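Local coordinates for protein putative dienelactone hydrolase (Klebsiella pneumoniae subsp. pneumoniae MGH 78578, PDB 3F67) that is a putative dienelactone hydrolase of the alpha/beta-hydrolase clan, probably hydrolysing ester or lactone bonds, although its natural substrate is not established, at residues 10-14 against 98-103; 32-37 against 59-65; 117-123 against 139-145. One frame throughout, in Å; residues are numbered along the deposited sequence. Where two conformers were deposited one is given.

Interaction 1: residues 10-14 against 98-103; sequences SIPSQ and ADLDHV
The imidazole of H102 packs against the turn where strand 4-13 ends, with one face covered by the backbone of S13 and Q14. S13 CA makes a CH-pi contact with this face, 4.0 Å from the centroid of the H102 ring, and Q14 N sits over the same face nearer the rim. The ring's rotation is fixed from within its own helix: H102 ND1 donates to A98 O at 2.8 Å, almost straight at 173° and in the plane of the imidazole. A98 O also takes the helical bond from H102 N, and the two donors reach opposite faces of its carbonyl plane.

Beside the ring, S13 OG gives a short hydrogen bond of 2.6 Å to D99 OD1. The hydroxyl swings anti to the backbone N of S13 (chi1 -168°), which carries it toward the helix. It meets the carboxylate on its anti side, well out of the plane. R70 forms a salt bridge to the same D99 oxygen, an arrangement that would probably stabilise the negative charge. The aliphatic part of Q14 adds a contact of 3.7 Å between its CG and H102 CE1.

Further back, I11 brings its two branches to the helix: CG2 against the carbonyl of H102, CD1 against V103 CG2 at 4.0 Å. A single water donates to both P12 O and H102 O, tying the two backbones together.

Strand 10-13 and helix 98-103 run at 122° to each other, their axes 7.9 Å apart at closest approach. This places the edge strand of the sheet against one flank of helix 93-108, where M18 of strand 16-25 and I63 of strand 61-65 also pack on V103.

Interaction 2: residues 32-37 against 59-65; sequences LPIVIV and GYLAIAP
P33 and Y60 meet at the start of a parallel strand pair belonging to a right-handed beta-alpha-beta crossover, in which helix 46-57 connects strand 32-38 to strand 61-65 within the central sheet of this alpha/beta-hydrolase fold. The backbone bonds come first. L61 N donates to P33 O at 2.9 Å, V35 N to L61 O, I63 N to V35 O, and V37 N to I63 O at 2.8 Å. V35 and I63 each use both their N-H and C=O across the pair, and CA-H...O contacts fill in between, the shortest from A62 CA to V35 O at 3.2 Å.

Apolar contacts divide between the two faces of the sheet. On the face carrying I34, I36, L61 and I63, I34 CG2 touches I63 CD1 at 4.2 Å; from helix 93-108, A107 packs on I34 and I63, and L100 on I36. On the face of V35 and A62, the residues are smaller and V35 lies against L55 of helix 46-57.

At the entry to the second strand, G59 ends the preceding helix in a Schellman motif, with a positive phi of 110° suited to glycine. L32 CD2 approaches its carbonyl oxygen. At the other end, one water donates to V37 O and P65 O, linking the strands beyond their last direct bond.

The Y60 side chain turns back across the first strand because its CG stands anti to its carbonyl carbon (chi1 -66°). P33 CG touches Y60 CD1, while V35 CG2 presses over one face of the phenol ring, 3.5 Å from Y60 CD1.

Interaction 3: residues 117-123 against 139-145; sequences LLITGFC and LKAAVAW
F122 and W145 run alongside each other off the same face of the sheet, where the two parallel strands finish. This is the tight part of the contact: F122 CE1 sits over one face of the indole, 3.3 Å from W145 CE2, and the planes of the F122 ring and the pyrrole ring are inclined at 31°. Both side chains have CG anti to their carbonyl carbon (chi1 near -58°), which keeps the rings together.

T120 approaches the indole at its edge. Its hydroxyl donates to V143 O at 2.8 Å and receives a weak, bent bond from W145 NE1 at 3.0 Å. V143 O also accepts from G121 N, so one carbonyl binds both a side chain and a backbone donor. On the opposite face of the sheet, I119 CG2 reaches A142 CB at 3.6 Å and also touches L139 CD1.

The other end is looser. A141 N, though buried, has no partner in the model. In its place K140 N donates to L117 O at 2.8 Å, so the strands begin their pairing out of step. Here K140 is partly exposed; its bent side chain carries NZ to a water that also accepts from L117 N.

Toward the tight end, W145 N donates to G121 O and C123 N to W145 O. The latter bond anchors the sharp turn after the strand, where C123, with a positive phi of 65°, stands at the N-cap of helix 124-133. G121, C123 and G125 fit the nucleophile elbow of this clan, and C123 touches H212. The chemistry is consistent with a Cys-His-Asp triad completed by D180, with the elbow's cysteine held by backbone bonding to W145.

In the fold
All three interactions reach one mixed sheet. Interactions 2 and 3, with centres about 10 Å apart, are two separate beta-alpha-beta units, with helices 80-88 and 93-108 between them in the chain, and they meet where strands 32-38 and 116-122 run side by side; I34 O and I36 O probably accept hydrogen bonds from L118 N and T120 N. Interaction 1 lies about 14 Å from interaction 2 and 17 Å from interaction 3, centre to centre. Its helix covers the sheet, with V103 on I36 and I63, and L100 on I119. Both segments of interaction 2 fall between those of interaction 1 in the sequence; interaction 3 comes later. Together they connect the sheet's N-terminal edge to the probable nucleophile elbow.

Interaction 1: residues 10-14 against 98-103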
loop_
_atom_site.group_PDB
_atom_site.type_symbol
_atom_site.label_atom_id
_atom_site.label_comp_id
_atom_site.label_asym_id
_atom_site.label_seq_id
_atom_site.Cartn_x
_atom_site.Cartn_y
_atom_site.Cartn_z
ATOM N N SER A 10 10.906 -12.438 9.900
ATOM C CA SER A 10 11.225 -11.162 10.483
ATOM C C SER A 10 11.952 -10.442 9.383
ATOM O O SER A 10 12.648 -11.075 8.572
ATOM C CB SER A 10 12.164 -11.325 11.675
ATOM O OG SER A 10 11.510 -11.935 12.765
ATOM N N ILE A 11 11.796 -9.127 9.354
ATOM C CA ILE A 11 12.599 -8.304 8.481
ATOM C C ILE A 11 13.445 -7.410 9.366
ATOM O O ILE A 11 12.910 -6.646 10.180
ATOM C CB ILE A 11 11.703 -7.535 7.523
ATOM C CG1 ILE A 11 11.142 -8.589 6.521
ATOM C CG2 ILE A 11 12.544 -6.421 6.783
ATOM C CD1 ILE A 11 10.302 -8.079 5.475
ATOM N N PRO A 12 14.779 -7.484 9.207
ATOM C CA PRO A 12 15.648 -6.651 10.043
ATOM C C PRO A 12 15.405 -5.177 9.684
ATOM O O PRO A 12 15.393 -4.822 8.511
ATOM C CB PRO A 12 17.076 -7.111 9.660
ATOM C CG PRO A 12 16.910 -8.465 8.996
ATOM C CD PRO A 12 15.523 -8.429 8.334
ATOM N N SER A 13 15.153 -4.319 10.667
ATOM C CA SER A 13 14.686 -2.978 10.300
ATOM C C SER A 13 14.999 -1.937 11.348
ATOM O O SER A 13 14.439 -1.964 12.457
ATOM C CB SER A 13 13.175 -2.967 9.962
ATOM O OG SER A 13 12.788 -1.728 9.336
ATOM N N GLN A 14 15.876 -0.999 10.967
ATOM C CA GLN A 14 16.338 0.067 11.868
ATOM C C GLN A 14 16.765 -0.497 13.256
ATOM O O GLN A 14 16.542 0.142 14.295
ATOM C CB GLN A 14 15.248 1.165 11.987
ATOM C CG GLN A 14 14.667 1.630 10.623
ATOM C CD GLN A 14 13.619 2.733 10.736
ATOM O OE1 GLN A 14 12.383 2.509 10.587
ATOM N NE2 GLN A 14 14.100 3.946 10.963
ATOM N N ALA A 98 10.973 4.336 6.071
ATOM C CA ALA A 98 12.254 3.675 6.308
ATOM C C ALA A 98 12.053 2.151 6.469
ATOM O O ALA A 98 12.866 1.345 5.985
ATOM C CB ALA A 98 12.960 4.270 7.567
ATOM N N ASP A 99 10.970 1.752 7.120
ATOM C CA ASP A 99 10.674 0.316 7.241
ATOM C C ASP A 99 10.392 -0.287 5.856
ATOM O O ASP A 99 10.758 -1.445 5.610
ATOM C CB ASP A 99 9.456 0.072 8.170
ATOM C CG ASP A 99 9.812 0.237 9.646
ATOM O OD1 ASP A 99 11.022 0.125 10.006
ATOM O OD2 ASP A 99 8.896 0.495 10.447
ATOM N N LEU A 100 9.671 0.433 4.990
ATOM C CA LEU A 100 9.426 -0.115 3.660
ATOM C C LEU A 100 10.748 -0.287 2.902
ATOM O O LEU A 100 10.908 -1.282 2.152
ATOM C CB LEU A 100 8.479 0.752 2.865
ATOM C CG LEU A 100 7.093 0.852 3.503
ATOM C CD1 LEU A 100 6.208 1.854 2.749
ATOM C CD2 LEU A 100 6.393 -0.553 3.578
ATOM N N ASP A 101 11.664 0.671 3.065
ATOM C CA ASP A 101 13.024 0.502 2.468
ATOM C C ASP A 101 13.673 -0.789 2.980
ATOM O O ASP A 101 14.359 -1.486 2.207
ATOM C CB ASP A 101 13.972 1.644 2.831
ATOM C CG ASP A 101 13.577 2.984 2.201
ATOM O OD1 ASP A 101 12.868 3.030 1.149
ATOM O OD2 ASP A 101 14.010 4.003 2.788
ATOM N N HIS A 102 13.487 -1.098 4.275
ATOM C CA HIS A 102 14.108 -2.334 4.795
ATOM C C HIS A 102 13.459 -3.596 4.239
ATOM O O HIS A 102 14.112 -4.644 4.081
ATOM C CB HIS A 102 14.148 -2.336 6.335
ATOM C CG HIS A 102 15.223 -1.449 6.875
ATOM N ND1 HIS A 102 15.085 -0.083 6.951
ATOM C CD2 HIS A 102 16.480 -1.724 7.308
ATOM C CE1 HIS A 102 16.194 0.451 7.437
ATOM N NE2 HIS A 102 17.054 -0.524 7.675
ATOM N N VAL A 103 12.160 -3.509 3.964
ATOM C CA VAL A 103 11.483 -4.645 3.339
ATOM C C VAL A 103 12.110 -4.858 1.923
ATOM O O VAL A 103 12.403 -5.995 1.529
ATOM C CB VAL A 103 9.965 -4.350 3.176
ATOM C CG1 VAL A 103 9.336 -5.465 2.253
ATOM C CG2 VAL A 103 9.291 -4.317 4.550
HETATM O O HOH W 1 16.055 -5.495 5.892
#

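Interaction 2: residues 32-37 against 59-65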
loop_
_atom_site.group_PDB
_atom_site.type_symbol
_atom_site.label_atom_id
_atom_site.label_comp_id
_atom_site.label_asym_id
_atom_site.label_seq_id
_atom_site.Cartn_x
_atom_site.Cartn_y
_atom_site.Cartn_z
ATOM N N LEU A 32 12.376 -12.536 -8.511
ATOM C CA LEU A 32 10.968 -12.225 -8.796
ATOM C C LEU A 32 10.706 -10.742 -8.710
ATOM O O LEU A 32 11.346 -10.057 -7.908
ATOM C CB LEU A 32 10.066 -12.932 -7.756
ATOM C CG LEU A 32 10.081 -14.475 -7.879
ATOM C CD1 LEU A 32 9.520 -15.026 -6.557
ATOM C CD2 LEU A 32 9.204 -14.839 -9.061
ATOM N N PRO A 33 9.733 -10.240 -9.489
ATOM C CA PRO A 33 9.247 -8.874 -9.195
ATOM C C PRO A 33 8.636 -8.864 -7.781
ATOM O O PRO A 33 7.983 -9.876 -7.354
ATOM C CB PRO A 33 8.148 -8.641 -10.273
ATOM C CG PRO A 33 7.691 -10.065 -10.649
ATOM C CD PRO A 33 8.848 -10.998 -10.435
ATOM N N ILE A 34 8.824 -7.760 -7.055
ATOM C CA ILE A 34 8.423 -7.672 -5.653
ATOM C C ILE A 34 7.230 -6.744 -5.549
ATOM O O ILE A 34 7.288 -5.633 -6.092
ATOM C CB ILE A 34 9.568 -7.023 -4.828
ATOM C CG1 ILE A 34 10.868 -7.859 -4.960
ATOM C CG2 ILE A 34 9.131 -6.767 -3.363
ATOM C CD1 ILE A 34 12.107 -7.034 -4.716
ATOM N N VAL A 35 6.174 -7.165 -4.839
ATOM C CA VAL A 35 5.126 -6.199 -4.484
ATOM C C VAL A 35 5.107 -6.074 -2.955
ATOM O O VAL A 35 4.717 -7.027 -2.244
ATOM C CB VAL A 35 3.712 -6.590 -5.017
ATOM C CG1 VAL A 35 2.664 -5.520 -4.585
ATOM C CG2 VAL A 35 3.737 -6.759 -6.539
ATOM N N ILE A 36 5.486 -4.905 -2.460
ATOM C CA ILE A 36 5.277 -4.637 -1.012
ATOM C C ILE A 36 3.782 -4.314 -0.854
ATOM O O ILE A 36 3.236 -3.540 -1.646
ATOM C CB ILE A 36 6.104 -3.475 -0.609
ATOM C CG1 ILE A 36 7.620 -3.818 -0.755
ATOM C CG2 ILE A 36 5.791 -3.062 0.861
ATOM C CD1 ILE A 36 8.504 -2.621 -0.373
ATOM N N VAL A 37 3.122 -4.926 0.128
ATOM C CA VAL A 37 1.677 -4.757 0.303
ATOM C C VAL A 37 1.498 -3.990 1.616
ATOM O O VAL A 37 1.927 -4.479 2.692
ATOM C CB VAL A 37 0.979 -6.124 0.423
ATOM C CG1 VAL A 37 -0.520 -5.915 0.712
ATOM C CG2 VAL A 37 1.124 -6.913 -0.917
ATOM N N GLY A 59 2.469 -14.231 -9.955
ATOM C CA GLY A 59 3.908 -14.304 -10.219
ATOM C C GLY A 59 4.798 -13.379 -9.404
ATOM O O GLY A 59 6.012 -13.341 -9.657
ATOM N N TYR A 60 4.216 -12.705 -8.404
ATOM C CA TYR A 60 4.946 -11.740 -7.580
ATOM C C TYR A 60 5.409 -12.345 -6.238
ATOM O O TYR A 60 4.758 -13.262 -5.693
ATOM C CB TYR A 60 4.036 -10.529 -7.263
ATOM C CG TYR A 60 3.724 -9.760 -8.499
ATOM C CD1 TYR A 60 4.716 -8.921 -9.076
ATOM C CD2 TYR A 60 2.482 -9.855 -9.129
ATOM C CE1 TYR A 60 4.467 -8.237 -10.269
ATOM C CE2 TYR A 60 2.237 -9.159 -10.300
ATOM C CZ TYR A 60 3.223 -8.343 -10.850
ATOM O OH TYR A 60 2.996 -7.667 -12.014
ATOM N N LEU A 61 6.549 -11.852 -5.757
ATOM C CA LEU A 61 6.951 -12.022 -4.332
ATOM C C LEU A 61 6.250 -10.887 -3.599
ATOM O O LEU A 61 6.654 -9.710 -3.701
ATOM C CB LEU A 61 8.482 -11.930 -4.163
ATOM C CG LEU A 61 9.016 -11.731 -2.712
ATOM C CD1 LEU A 61 8.485 -12.853 -1.815
ATOM C CD2 LEU A 61 10.583 -11.734 -2.760
ATOM N N ALA A 62 5.187 -11.221 -2.876
ATOM C CA ALA A 62 4.383 -10.195 -2.208
ATOM C C ALA A 62 4.684 -10.241 -0.726
ATOM O O ALA A 62 4.679 -11.332 -0.108
ATOM C CB ALA A 62 2.867 -10.497 -2.420
ATOM N N ILE A 63 4.943 -9.086 -0.156
ATOM C CA ILE A 63 5.426 -9.029 1.274
ATOM C C ILE A 63 4.621 -7.985 2.022
ATOM O O ILE A 63 4.562 -6.840 1.574
ATOM C CB ILE A 63 6.937 -8.639 1.352
ATOM C CG1 ILE A 63 7.784 -9.657 0.573
ATOM C CG2 ILE A 63 7.397 -8.618 2.837
ATOM C CD1 ILE A 63 9.168 -9.062 0.152
ATOM N N ALA A 64 3.974 -8.377 3.137
ATOM C CA ALA A 64 3.198 -7.421 3.938
ATOM C C ALA A 64 3.870 -7.305 5.323
ATOM O O ALA A 64 3.738 -8.218 6.149
ATOM C CB ALA A 64 1.772 -7.934 4.142
ATOM N N PRO A 65 4.519 -6.167 5.593
ATOM C CA PRO A 65 5.134 -5.940 6.925
ATOM C C PRO A 65 4.119 -5.454 7.982
ATOM O O PRO A 65 3.178 -4.710 7.665
ATOM C CB PRO A 65 6.165 -4.833 6.637
ATOM C CG PRO A 65 5.534 -4.020 5.513
ATOM C CD PRO A 65 4.859 -5.092 4.626
HETATM O O HOH W 2 1.632 -4.007 5.510
#

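Interaction 3: residues 117-123 against 139-145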
loop_
_atom_site.group_PDB
_atom_site.type_symbol
_atom_site.label_atom_id
_atom_site.label_comp_id
_atom_site.label_asym_id
_atom_site.label_seq_id
_atom_site.Cartn_x
_atom_site.Cartn_y
_atom_site.Cartn_z
ATOM N N LEU A 117 10.958 -3.416 -8.182
ATOM C CA LEU A 117 10.217 -3.117 -6.947
ATOM C C LEU A 117 8.928 -2.386 -7.223
ATOM O O LEU A 117 8.918 -1.347 -7.891
ATOM C CB LEU A 117 11.071 -2.242 -6.008
ATOM C CG LEU A 117 10.530 -1.988 -4.590
ATOM C CD1 LEU A 117 10.476 -3.255 -3.693
ATOM C CD2 LEU A 117 11.381 -0.841 -3.909
ATOM N N LEU A 118 7.859 -2.906 -6.626
ATOM C CA LEU A 118 6.477 -2.380 -6.834
ATOM C C LEU A 118 5.821 -2.253 -5.458
ATOM O O LEU A 118 6.254 -2.907 -4.489
ATOM C CB LEU A 118 5.687 -3.365 -7.687
ATOM C CG LEU A 118 6.289 -3.700 -9.047
ATOM C CD1 LEU A 118 5.607 -4.933 -9.628
ATOM C CD2 LEU A 118 6.191 -2.500 -9.994
ATOM N N ILE A 119 4.747 -1.456 -5.343
ATOM C CA ILE A 119 4.061 -1.386 -4.065
ATOM C C ILE A 119 2.570 -1.153 -4.297
ATOM O O ILE A 119 2.171 -0.446 -5.239
ATOM C CB ILE A 119 4.663 -0.260 -3.186
ATOM C CG1 ILE A 119 4.050 -0.248 -1.793
ATOM C CG2 ILE A 119 4.571 1.131 -3.890
ATOM C CD1 ILE A 119 4.858 0.730 -0.801
ATOM N N THR A 120 1.752 -1.751 -3.447
ATOM C CA THR A 120 0.324 -1.426 -3.431
ATOM C C THR A 120 -0.134 -1.334 -1.975
ATOM O O THR A 120 0.430 -1.991 -1.087
ATOM C CB THR A 120 -0.502 -2.463 -4.239
ATOM O OG1 THR A 120 -1.824 -1.945 -4.453
ATOM C CG2 THR A 120 -0.581 -3.856 -3.534
ATOM N N GLY A 121 -1.151 -0.538 -1.728
ATOM C CA GLY A 121 -1.574 -0.370 -0.326
ATOM C C GLY A 121 -3.004 0.112 -0.268
ATOM O O GLY A 121 -3.502 0.687 -1.232
ATOM N N PHE A 122 -3.655 -0.120 0.880
ATOM C CA PHE A 122 -5.106 0.066 0.989
ATOM C C PHE A 122 -5.419 0.971 2.157
ATOM O O PHE A 122 -4.889 0.763 3.232
ATOM C CB PHE A 122 -5.789 -1.310 1.219
ATOM C CG PHE A 122 -5.489 -2.280 0.116
ATOM C CD1 PHE A 122 -6.350 -2.388 -0.974
ATOM C CD2 PHE A 122 -4.302 -3.031 0.159
ATOM C CE1 PHE A 122 -6.027 -3.287 -2.071
ATOM C CE2 PHE A 122 -3.951 -3.873 -0.913
ATOM C CZ PHE A 122 -4.819 -4.000 -2.012
ATOM N N CYS A 123 -6.271 1.956 1.914
ATOM C CA CYS A 123 -6.794 2.780 2.980
ATOM C C CYS A 123 -5.646 3.589 3.609
ATOM O O CYS A 123 -4.994 4.366 2.890
ATOM C CB CYS A 123 -7.520 1.890 3.983
ATOM S SG CYS A 123 -8.425 2.902 5.016
ATOM N N LEU A 139 11.851 2.721 -6.838
ATOM C CA LEU A 139 10.508 2.132 -6.995
ATOM C C LEU A 139 10.081 2.212 -8.471
ATOM O O LEU A 139 10.261 3.244 -9.103
ATOM C CB LEU A 139 9.512 2.860 -6.084
ATOM C CG LEU A 139 8.079 2.284 -6.183
ATOM C CD1 LEU A 139 7.977 0.936 -5.467
ATOM C CD2 LEU A 139 7.133 3.362 -5.544
ATOM N N LYS A 140 9.533 1.131 -9.034
ATOM C CA LYS A 140 9.146 1.145 -10.448
ATOM C C LYS A 140 7.704 1.574 -10.689
ATOM O O LYS A 140 7.423 2.208 -11.710
ATOM C CB LYS A 140 9.343 -0.245 -11.066
ATOM C CG LYS A 140 10.842 -0.633 -11.125
ATOM C CD LYS A 140 11.594 0.340 -12.058
ATOM C CE LYS A 140 13.008 -0.152 -12.351
ATOM N NZ LYS A 140 13.885 0.011 -11.162
ATOM N N ALA A 141 6.801 1.227 -9.776
ATOM C CA ALA A 141 5.409 1.646 -9.925
ATOM C C ALA A 141 4.645 1.417 -8.640
ATOM O O ALA A 141 5.114 0.668 -7.745
ATOM C CB ALA A 141 4.735 0.862 -11.086
ATOM N N ALA A 142 3.480 2.079 -8.542
ATOM C CA ALA A 142 2.702 2.038 -7.286
ATOM C C ALA A 142 1.216 2.081 -7.618
ATOM O O ALA A 142 0.802 2.727 -8.588
ATOM C CB ALA A 142 3.044 3.251 -6.368
ATOM N N VAL A 143 0.430 1.360 -6.828
ATOM C CA VAL A 143 -1.048 1.384 -6.926
ATOM C C VAL A 143 -1.620 1.663 -5.541
ATOM O O VAL A 143 -1.470 0.838 -4.619
ATOM C CB VAL A 143 -1.618 0.054 -7.517
ATOM C CG1 VAL A 143 -3.191 0.111 -7.583
ATOM C CG2 VAL A 143 -1.027 -0.132 -8.974
ATOM N N ALA A 144 -2.291 2.822 -5.405
ATOM C CA ALA A 144 -2.803 3.279 -4.088
ATOM C C ALA A 144 -4.318 3.098 -4.129
ATOM O O ALA A 144 -4.998 3.638 -5.034
ATOM C CB ALA A 144 -2.450 4.739 -3.907
ATOM N N TRP A 145 -4.861 2.346 -3.171
ATOM C CA TRP A 145 -6.308 2.187 -3.101
ATOM C C TRP A 145 -6.867 3.062 -1.987
ATOM O O TRP A 145 -6.524 2.875 -0.834
ATOM C CB TRP A 145 -6.691 0.764 -2.781
ATOM C CG TRP A 145 -6.161 -0.307 -3.729
ATOM C CD1 TRP A 145 -4.837 -0.689 -3.906
ATOM C CD2 TRP A 145 -6.960 -1.214 -4.532
ATOM N NE1 TRP A 145 -4.786 -1.762 -4.798
ATOM C CE2 TRP A 145 -6.065 -2.112 -5.164
ATOM C CE3 TRP A 145 -8.349 -1.342 -4.766
ATOM C CZ2 TRP A 145 -6.518 -3.150 -6.068
ATOM C CZ3 TRP A 145 -8.831 -2.397 -5.596
ATOM C CH2 TRP A 145 -7.900 -3.279 -6.244
HETATM O O HOH W 3 13.270 -1.465 -8.592
#